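Long-range contacts in tail fiber protein (Acinetobacter phage AM24, PDB 5W5P), which probably recognises, and may degrade, the capsular polysaccharide of Acinetobacter baumannii as a trimeric phage tailspike: residues 135-140 with 165-170; 201-206 with 228-233; 111-116 with 143-148. All coordinates share one frame; numbering follows the deposited sequence.

Contact 1: residues 135-140 with 165-170; sequences RVWFGN and EICGDG. With ZN (zinc ion), chain C.
Neighbouring rungs of a parallel beta-helix, the fold expected of a tailspike, pair Arg135 with Glu165, Val136 with Ile166 and Trp137 with Cys167, the two strands diverging by only 14°. Val136 spans its partner Ile166, giving its N to Glu165 O (3.0 Å) and taking Cys167 N on its O; Phe138 N continues the ladder to Cys167 O. Above the face shared by Arg135, Trp137 and Cys167, the arginine bends at chi3 (65°) and brings its guanidinium back over Glu165 CB. From there NH2 of Arg135 reaches OE1 of Glu165 in a 2.8 Å salt bridge, with guanidinium and carboxylate planes 68° apart, while NH1 is held by Leu163 O. Between these beta-helix rungs Cys167 SG makes a sulfur-aromatic contact at the edge of the Trp137 indole, in its plane, 3.9 Å from CD1. On the face of Val136 and Ile166, the Ile166 methyl CG2 meets CE1 at the edge of the Phe138 ring at 3.8 Å. Toward the strand ends Gly139 O accepts Asp169 N from above its carbonyl plane (2.8 Å). Asp169 lies alongside Trp137, its CB 3.8 Å from the indole NE1, and its OD1 binds a zinc ion at 2.3 Å.

Contact 2: residues 201-206 with 228-233; sequences ALEIGR and NVNMKG
Ile204 turns its CG2 methyl toward the neighbouring strand, where it touches Met231 CG (3.5 Å) and Val229 CG1 (3.8 Å). Ile204 CG1 stands anti to the backbone N (chi1 169°), which leaves CG2 as the branch facing the neighbouring strand. Leu202 and Val229 lie side by side on the same face, more loosely, and Met231, a selenomethionine, runs beside Ile204 in the same direction. Between this apolar layer and the polar one lies a regular parallel ladder: Leu202 N to Asn228 O, Asn230 N to Leu202 O, Ile204 N to Asn230 O, and finally Lys232 N to Ile204 O, the longest at 3.3 Å.

On the other face Glu203 and Asn230 project together. A bend at chi2 (-86°) brings Glu203 OE1 within 2.9 Å of Asn230 ND2; the amide meets it on the syn side, although the two flat groups stand 80° apart. That oxygen also takes a bond from His266 of the third subunit, so two donors grip it. Glu203 OE2 accepts from a water at 2.6 Å, which in turn takes a weak bond from Lys232 NZ, whose stronger partner is Glu264 of the third subunit. The Arg206 guanidinium lies with one face over Lys232 O, its NH2 4.1 Å from Lys232 NZ, a like-charge proximity probably eased by these acidic neighbours. Strand 164-169 flanks the pair beyond 199-204 and strand 260-263 beyond 229-232, while Val221 of strand 219-222 packs on both Ile204 and Met231.

Contact 3: residues 111-116 with 143-148; sequences FGADYT and RSFKMM
Tyr115 O receives Ser144 N at 3.1 Å, tying the Asx turn of residues 114-116 to the start of strand 144-147, a short strand of the first rungs of the parallel beta-helix. The N-H points almost straight at the oxygen (175°), yet the donor stands above the carbonyl plane, 47° out of it. It is the one direct hydrogen bond between the segments, and since residues 111-116 form no strand it joins a loop to a strand rather than extending a ladder.

The close packing lies on the side of Phe145. Its ring swings back toward the loop, with CG anti to the carbonyl carbon (chi1 -57°), and CE1 comes to 3.8 Å from Ala113 CB. CD1 of the same ring approaches Asp114 O at 3.5 Å, and the loop passes it obliquely. Phe138 meets this ring edge to face, so Phe145 is wedged between the loop and the preceding strand, and Ala113 also touches Gln124 of helix 122-132. Beside the ring, Tyr115 CB rests 4.1 Å from Arg143 CB; the polar ends of these two side chains diverge to other partners, Tyr115 OH to Leu67 N and the Arg143 guanidinium to a salt bridge with Asp107.

The looser side lies around the Asp114 carboxylate and Thr116, where a water and bonds within the loop do most of the work. One water donates to Asp114 O at 2.7 Å and accepts from Lys146 N at 2.8 Å, joining loop and strand where their backbones have separated. Thr116 is exposed, and its hold is on its own loop: Asp114 OD2 takes Thr116 N from above the carboxylate plane, at 2.9 Å, and Thr116 OG1 on its syn lone pair, at 2.6 Å.

Overall arrangement
Contacts 1 and 2 lie in series along one stack of parallel strands, their centres 12 Å apart, because strands 164-169 and 199-204 are direct neighbours. Ile166 N probably bonds Glu203 O and Gly168 N probably bonds Arg206 O, each at 2.8 Å. Contact 3 interlocks with contact 1 along the chain: strand 144-147 follows 135-140, and Phe138 O meets Arg143 NH1 at 2.9 Å. Contacts 2 and 3 do not touch, their nearest atoms being about 9 Å apart. The zinc bound by Asp169 in contact 1 lies about 8 Å from the Arg206 side chain of contact 2 and about 12 Å from that of Arg143 in contact 3; another zinc lies about 4 Å from the Cys167 side chain.

Contact 1: residues 135-140 with 165-170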
loop_
_atom_site.group_PDB
_atom_site.type_symbol
_atom_site.label_atom_id
_atom_site.label_comp_id
_atom_site.label_asym_id
_atom_site.label_seq_id
_atom_site.Cartn_x
_atom_site.Cartn_y
_atom_site.Cartn_z
ATOM N N ARG A 135 20.094 -21.473 11.075
ATOM C CA ARG A 135 20.442 -20.770 9.836
ATOM C C ARG A 135 20.941 -21.819 8.845
ATOM O O ARG A 135 22.128 -22.147 8.809
ATOM C CB ARG A 135 21.466 -19.674 10.098
ATOM C CG ARG A 135 20.947 -18.600 11.046
ATOM C CD ARG A 135 21.804 -17.358 11.050
ATOM N NE ARG A 135 21.803 -16.657 9.767
ATOM C CZ ARG A 135 20.853 -15.817 9.375
ATOM N NH1 ARG A 135 19.810 -15.583 10.152
ATOM N NH2 ARG A 135 20.939 -15.216 8.201
ATOM N N VAL A 136 20.022 -22.331 8.033
ATOM C CA VAL A 136 20.277 -23.475 7.169
ATOM C C VAL A 136 20.211 -23.032 5.714
ATOM O O VAL A 136 19.385 -22.187 5.349
ATOM C CB VAL A 136 19.275 -24.604 7.472
ATOM C CG1 VAL A 136 19.612 -25.865 6.695
ATOM C CG2 VAL A 136 19.289 -24.889 8.952
ATOM N N TRP A 137 21.088 -23.602 4.888
ATOM C CA TRP A 137 21.228 -23.241 3.481
ATOM C C TRP A 137 21.366 -24.524 2.672
ATOM O O TRP A 137 22.207 -25.369 2.991
ATOM C CB TRP A 137 22.441 -22.317 3.294
ATOM C CG TRP A 137 22.897 -22.024 1.878
ATOM C CD1 TRP A 137 22.476 -21.005 1.070
ATOM C CD2 TRP A 137 23.896 -22.738 1.131
ATOM N NE1 TRP A 137 23.136 -21.050 -0.137
ATOM C CE2 TRP A 137 24.017 -22.102 -0.123
ATOM C CE3 TRP A 137 24.701 -23.847 1.404
ATOM C CZ2 TRP A 137 24.907 -22.547 -1.105
ATOM C CZ3 TRP A 137 25.582 -24.287 0.430
ATOM C CH2 TRP A 137 25.675 -23.640 -0.808
ATOM N N PHE A 138 20.547 -24.668 1.630
ATOM C CA PHE A 138 20.373 -25.947 0.959
ATOM C C PHE A 138 21.147 -26.073 -0.349
ATOM O O PHE A 138 21.125 -27.148 -0.956
ATOM C CB PHE A 138 18.888 -26.201 0.702
ATOM C CG PHE A 138 18.120 -26.608 1.933
ATOM C CD1 PHE A 138 17.621 -25.652 2.808
ATOM C CD2 PHE A 138 17.897 -27.947 2.215
ATOM C CE1 PHE A 138 16.911 -26.026 3.938
ATOM C CE2 PHE A 138 17.187 -28.325 3.342
ATOM C CZ PHE A 138 16.689 -27.360 4.203
ATOM N N GLY A 139 21.822 -25.020 -0.802
ATOM C CA GLY A 139 22.680 -25.134 -1.969
ATOM C C GLY A 139 21.989 -24.798 -3.279
ATOM O O GLY A 139 20.924 -24.172 -3.320
ATOM N N ASN A 140 22.607 -25.248 -4.374
ATOM C CA ASN A 140 22.222 -24.822 -5.713
ATOM C C ASN A 140 21.191 -25.767 -6.333
ATOM O O ASN A 140 20.795 -26.779 -5.750
ATOM C CB ASN A 140 23.457 -24.696 -6.610
ATOM C CG ASN A 140 24.148 -26.032 -6.873
ATOM O OD1 ASN A 140 24.104 -26.951 -6.056
ATOM N ND2 ASN A 140 24.798 -26.132 -8.018
ATOM N N GLU A 165 17.038 -18.247 9.674
ATOM C CA GLU A 165 16.801 -18.227 8.240
ATOM C C GLU A 165 16.843 -19.638 7.672
ATOM O O GLU A 165 17.652 -20.464 8.096
ATOM C CB GLU A 165 17.826 -17.341 7.513
ATOM C CG GLU A 165 17.477 -17.051 6.051
ATOM C CD GLU A 165 18.092 -15.758 5.533
ATOM O OE1 GLU A 165 19.104 -15.306 6.111
ATOM O OE2 GLU A 165 17.564 -15.195 4.545
ATOM N N ILE A 166 15.961 -19.902 6.713
ATOM C CA ILE A 166 15.959 -21.136 5.934
ATOM C C ILE A 166 15.981 -20.697 4.476
ATOM O O ILE A 166 14.976 -20.203 3.954
ATOM C CB ILE A 166 14.744 -22.018 6.233
ATOM C CG1 ILE A 166 14.787 -22.519 7.676
ATOM C CG2 ILE A 166 14.672 -23.189 5.260
ATOM C CD1 ILE A 166 13.435 -22.863 8.211
ATOM N N CYS A 167 17.122 -20.866 3.815
ATOM C CA CYS A 167 17.337 -20.260 2.512
ATOM C C CYS A 167 18.133 -21.231 1.647
ATOM O O CYS A 167 18.416 -22.365 2.042
ATOM C CB CYS A 167 18.049 -18.910 2.666
ATOM S SG CYS A 167 19.785 -19.070 3.198
ATOM N N GLY A 168 18.502 -20.779 0.457
ATOM C CA GLY A 168 19.238 -21.631 -0.453
ATOM C C GLY A 168 19.735 -20.842 -1.641
ATOM O O GLY A 168 19.571 -19.622 -1.725
ATOM N N ASP A 169 20.349 -21.566 -2.566
ATOM C CA ASP A 169 20.885 -20.996 -3.793
ATOM C C ASP A 169 20.278 -21.671 -5.016
ATOM O O ASP A 169 20.951 -21.896 -6.024
ATOM C CB ASP A 169 22.406 -21.104 -3.818
ATOM C CG ASP A 169 23.048 -20.003 -4.625
ATOM O OD1 ASP A 169 22.312 -19.295 -5.352
ATOM O OD2 ASP A 169 24.287 -19.847 -4.535
ATOM N N GLY A 170 18.988 -22.000 -4.940
ATOM C CA GLY A 170 18.280 -22.633 -6.035
ATOM C C GLY A 170 17.862 -24.064 -5.781
ATOM O O GLY A 170 17.145 -24.634 -6.613
HETATM ZN ZN ZN C . 22.569 -17.171 -6.133
#

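Contact 2: residues 201-206 with 228-233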
loop_
_atom_site.group_PDB
_atom_site.type_symbol
_atom_site.label_atom_id
_atom_site.label_comp_id
_atom_site.label_asym_id
_atom_site.label_seq_id
_atom_site.Cartn_x
_atom_site.Cartn_y
_atom_site.Cartn_z
ATOM N N ALA A 201 10.771 -15.006 14.786
ATOM C CA ALA A 201 11.784 -14.357 13.955
ATOM C C ALA A 201 12.423 -15.337 12.978
ATOM O O ALA A 201 13.487 -15.900 13.257
ATOM C CB ALA A 201 12.861 -13.680 14.809
ATOM N N LEU A 202 11.795 -15.517 11.816
ATOM C CA LEU A 202 12.240 -16.484 10.824
ATOM C C LEU A 202 12.111 -15.893 9.429
ATOM O O LEU A 202 11.045 -15.395 9.061
ATOM C CB LEU A 202 11.418 -17.776 10.923
ATOM C CG LEU A 202 11.527 -18.778 9.770
ATOM C CD1 LEU A 202 12.951 -19.292 9.657
ATOM C CD2 LEU A 202 10.549 -19.922 9.967
ATOM N N GLU A 203 13.191 -15.948 8.659
ATOM C CA GLU A 203 13.159 -15.671 7.228
ATOM C C GLU A 203 13.285 -16.993 6.483
ATOM O O GLU A 203 14.225 -17.754 6.725
ATOM C CB GLU A 203 14.284 -14.718 6.817
ATOM C CG GLU A 203 14.508 -13.554 7.779
ATOM C CD GLU A 203 13.612 -12.368 7.477
ATOM O OE1 GLU A 203 12.813 -11.983 8.353
ATOM O OE2 GLU A 203 13.697 -11.822 6.359
ATOM N N ILE A 204 12.341 -17.280 5.590
ATOM C CA ILE A 204 12.322 -18.575 4.918
ATOM C C ILE A 204 11.951 -18.382 3.458
ATOM O O ILE A 204 11.018 -17.634 3.143
ATOM C CB ILE A 204 11.349 -19.556 5.602
ATOM C CG1 ILE A 204 11.137 -20.800 4.745
ATOM C CG2 ILE A 204 10.012 -18.874 5.899
ATOM C CD1 ILE A 204 10.332 -21.869 5.447
ATOM N N GLY A 205 12.699 -19.033 2.567
ATOM C CA GLY A 205 12.323 -19.177 1.175
ATOM C C GLY A 205 13.288 -18.578 0.174
ATOM O O GLY A 205 13.259 -18.976 -1.001
ATOM N N ARG A 206 14.134 -17.635 0.580
ATOM C CA ARG A 206 15.083 -17.020 -0.348
ATOM C C ARG A 206 15.926 -18.086 -1.046
ATOM O O ARG A 206 16.658 -18.837 -0.394
ATOM C CB ARG A 206 15.980 -16.032 0.399
ATOM C CG ARG A 206 16.845 -15.152 -0.499
ATOM C CD ARG A 206 16.001 -14.143 -1.264
ATOM N NE ARG A 206 15.240 -13.279 -0.364
ATOM C CZ ARG A 206 14.316 -12.409 -0.761
ATOM N NH1 ARG A 206 14.033 -12.285 -2.051
ATOM N NH2 ARG A 206 13.674 -11.663 0.132
ATOM N N ASN A 228 6.013 -14.555 13.646
ATOM C CA ASN A 228 6.893 -13.526 13.101
ATOM C C ASN A 228 7.741 -14.093 11.960
ATOM O O ASN A 228 8.970 -14.154 12.025
ATOM C CB ASN A 228 7.770 -12.914 14.198
ATOM C CG ASN A 228 6.964 -12.155 15.248
ATOM O OD1 ASN A 228 5.771 -12.393 15.429
ATOM N ND2 ASN A 228 7.623 -11.245 15.951
ATOM N N VAL A 229 7.051 -14.511 10.901
ATOM C CA VAL A 229 7.657 -15.225 9.785
ATOM C C VAL A 229 7.593 -14.348 8.544
ATOM O O VAL A 229 6.517 -13.868 8.169
ATOM C CB VAL A 229 6.954 -16.570 9.531
ATOM C CG1 VAL A 229 7.675 -17.348 8.434
ATOM C CG2 VAL A 229 6.883 -17.381 10.815
ATOM N N ASN A 230 8.742 -14.154 7.902
ATOM C CA ASN A 230 8.830 -13.511 6.593
ATOM C C ASN A 230 9.096 -14.602 5.558
ATOM O O ASN A 230 10.204 -15.140 5.481
ATOM C CB ASN A 230 9.929 -12.451 6.576
ATOM C CG ASN A 230 9.481 -11.131 7.170
ATOM O OD1 ASN A 230 8.326 -10.735 7.038
ATOM N ND2 ASN A 230 10.400 -10.441 7.834
HETATM N N MSE A 231 8.076 -14.939 4.775
HETATM C CA MSE A 231 8.232 -15.858 3.652
HETATM C C MSE A 231 8.358 -15.082 2.351
HETATM O O MSE A 231 7.363 -14.585 1.833
HETATM C CB MSE A 231 7.049 -16.817 3.555
HETATM C CG MSE A 231 6.875 -17.702 4.757
HETATM SE SE MSE A 231 5.410 -18.961 4.553
HETATM C CE MSE A 231 6.295 -20.373 3.551
ATOM N N LYS A 232 9.576 -14.983 1.820
ATOM C CA LYS A 232 9.833 -14.153 0.654
ATOM C C LYS A 232 10.842 -14.830 -0.266
ATOM O O LYS A 232 11.757 -15.526 0.188
ATOM C CB LYS A 232 10.345 -12.759 1.061
ATOM C CG LYS A 232 9.344 -11.910 1.853
ATOM C CD LYS A 232 10.037 -10.855 2.713
ATOM C CE LYS A 232 10.802 -9.845 1.858
ATOM N NZ LYS A 232 11.772 -9.026 2.665
ATOM N N GLY A 233 10.664 -14.612 -1.573
ATOM C CA GLY A 233 11.635 -15.026 -2.564
ATOM C C GLY A 233 11.630 -16.492 -2.927
ATOM O O GLY A 233 12.530 -16.935 -3.647
HETATM O O HOH W 1 13.115 -9.436 5.546
#

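Contact 3: residues 111-116 with 143-148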
loop_
_atom_site.group_PDB
_atom_site.type_symbol
_atom_site.label_atom_id
_atom_site.label_comp_id
_atom_site.label_asym_id
_atom_site.label_seq_id
_atom_site.Cartn_x
_atom_site.Cartn_y
_atom_site.Cartn_z
ATOM N N PHE A 111 26.140 -33.240 6.833
ATOM C CA PHE A 111 25.716 -34.347 7.679
ATOM C C PHE A 111 25.130 -35.511 6.896
ATOM O O PHE A 111 24.693 -36.491 7.508
ATOM C CB PHE A 111 24.695 -33.862 8.711
ATOM C CG PHE A 111 25.195 -32.751 9.581
ATOM C CD1 PHE A 111 24.990 -31.427 9.227
ATOM C CD2 PHE A 111 25.874 -33.032 10.755
ATOM C CE1 PHE A 111 25.451 -30.402 10.029
ATOM C CE2 PHE A 111 26.341 -32.013 11.560
ATOM C CZ PHE A 111 26.127 -30.696 11.197
ATOM N N GLY A 112 25.095 -35.427 5.574
ATOM C CA GLY A 112 24.644 -36.530 4.754
ATOM C C GLY A 112 23.243 -36.421 4.194
ATOM O O GLY A 112 22.669 -37.451 3.828
ATOM N N ALA A 113 22.674 -35.219 4.116
ATOM C CA ALA A 113 21.350 -35.058 3.531
ATOM C C ALA A 113 21.357 -35.506 2.074
ATOM O O ALA A 113 22.166 -35.034 1.269
ATOM C CB ALA A 113 20.894 -33.603 3.637
ATOM N N ASP A 114 20.448 -36.421 1.738
ATOM C CA ASP A 114 20.378 -36.977 0.394
ATOM C C ASP A 114 19.992 -35.899 -0.612
ATOM O O ASP A 114 18.840 -35.456 -0.643
ATOM C CB ASP A 114 19.383 -38.146 0.362
ATOM C CG ASP A 114 19.186 -38.720 -1.026
ATOM O OD1 ASP A 114 18.165 -39.409 -1.240
ATOM O OD2 ASP A 114 20.051 -38.501 -1.901
ATOM N N TYR A 115 20.951 -35.469 -1.432
ATOM C CA TYR A 115 20.731 -34.439 -2.441
ATOM C C TYR A 115 20.049 -34.973 -3.700
ATOM O O TYR A 115 19.938 -34.235 -4.686
ATOM C CB TYR A 115 22.059 -33.766 -2.811
ATOM C CG TYR A 115 23.188 -34.735 -3.105
ATOM C CD1 TYR A 115 23.362 -35.263 -4.380
ATOM C CD2 TYR A 115 24.077 -35.122 -2.110
ATOM C CE1 TYR A 115 24.386 -36.149 -4.656
ATOM C CE2 TYR A 115 25.108 -36.009 -2.376
ATOM C CZ TYR A 115 25.260 -36.520 -3.651
ATOM O OH TYR A 115 26.285 -37.408 -3.920
ATOM N N THR A 116 19.591 -36.226 -3.693
ATOM C CA THR A 116 18.833 -36.779 -4.806
ATOM C C THR A 116 17.343 -36.908 -4.519
ATOM O O THR A 116 16.584 -37.233 -5.438
ATOM C CB THR A 116 19.384 -38.157 -5.210
ATOM O OG1 THR A 116 19.051 -39.128 -4.210
ATOM C CG2 THR A 116 20.890 -38.100 -5.390
ATOM N N ARG A 143 20.750 -29.749 -6.493
ATOM C CA ARG A 143 20.307 -30.557 -5.369
ATOM C C ARG A 143 18.786 -30.558 -5.279
ATOM O O ARG A 143 18.133 -29.546 -5.556
ATOM C CB ARG A 143 20.902 -30.041 -4.059
ATOM C CG ARG A 143 22.402 -29.856 -4.093
ATOM C CD ARG A 143 22.830 -28.883 -3.017
ATOM N NE ARG A 143 24.175 -29.152 -2.527
ATOM C CZ ARG A 143 24.616 -28.799 -1.325
ATOM N NH1 ARG A 143 23.810 -28.167 -0.479
ATOM N NH2 ARG A 143 25.863 -29.082 -0.969
ATOM N N SER A 144 18.232 -31.709 -4.895
ATOM C CA SER A 144 16.804 -31.868 -4.623
ATOM C C SER A 144 16.683 -32.714 -3.364
ATOM O O SER A 144 17.069 -33.886 -3.371
ATOM C CB SER A 144 16.075 -32.533 -5.793
ATOM O OG SER A 144 15.883 -31.634 -6.871
ATOM N N PHE A 145 16.169 -32.130 -2.291
ATOM C CA PHE A 145 16.042 -32.821 -1.016
ATOM C C PHE A 145 14.601 -33.271 -0.790
ATOM O O PHE A 145 13.662 -32.779 -1.420
ATOM C CB PHE A 145 16.502 -31.922 0.135
ATOM C CG PHE A 145 17.916 -31.428 -0.006
ATOM C CD1 PHE A 145 18.973 -32.143 0.543
ATOM C CD2 PHE A 145 18.190 -30.252 -0.689
ATOM C CE1 PHE A 145 20.279 -31.693 0.412
ATOM C CE2 PHE A 145 19.488 -29.794 -0.818
ATOM C CZ PHE A 145 20.538 -30.517 -0.271
ATOM N N LYS A 146 14.437 -34.230 0.117
ATOM C CA LYS A 146 13.117 -34.701 0.516
ATOM C C LYS A 146 13.023 -34.664 2.031
ATOM O O LYS A 146 13.817 -35.314 2.718
ATOM C CB LYS A 146 12.839 -36.114 0.000
ATOM C CG LYS A 146 11.582 -36.730 0.584
ATOM C CD LYS A 146 10.999 -37.778 -0.340
ATOM C CE LYS A 146 11.702 -39.109 -0.158
ATOM N NZ LYS A 146 11.225 -40.131 -1.137
HETATM N N MSE A 147 12.058 -33.908 2.548
HETATM C CA MSE A 147 11.814 -33.855 3.984
HETATM C C MSE A 147 10.423 -34.394 4.323
HETATM O O MSE A 147 9.418 -33.942 3.767
HETATM C CB MSE A 147 11.968 -32.426 4.501
HETATM C CG MSE A 147 13.340 -31.830 4.258
HETATM SE SE MSE A 147 13.478 -29.965 4.817
HETATM C CE MSE A 147 12.902 -30.153 6.670
HETATM N N MSE A 148 10.369 -35.359 5.237
HETATM C CA MSE A 148 9.105 -35.995 5.601
HETATM C C MSE A 148 8.841 -35.982 7.102
HETATM O O MSE A 148 7.843 -36.530 7.571
HETATM C CB MSE A 148 9.075 -37.434 5.101
HETATM C CG MSE A 148 9.625 -37.611 3.705
HETATM SE SE MSE A 148 9.709 -39.489 3.232
HETATM C CE MSE A 148 7.789 -39.875 3.220
HETATM O O HOH W 2 16.524 -36.024 0.575
#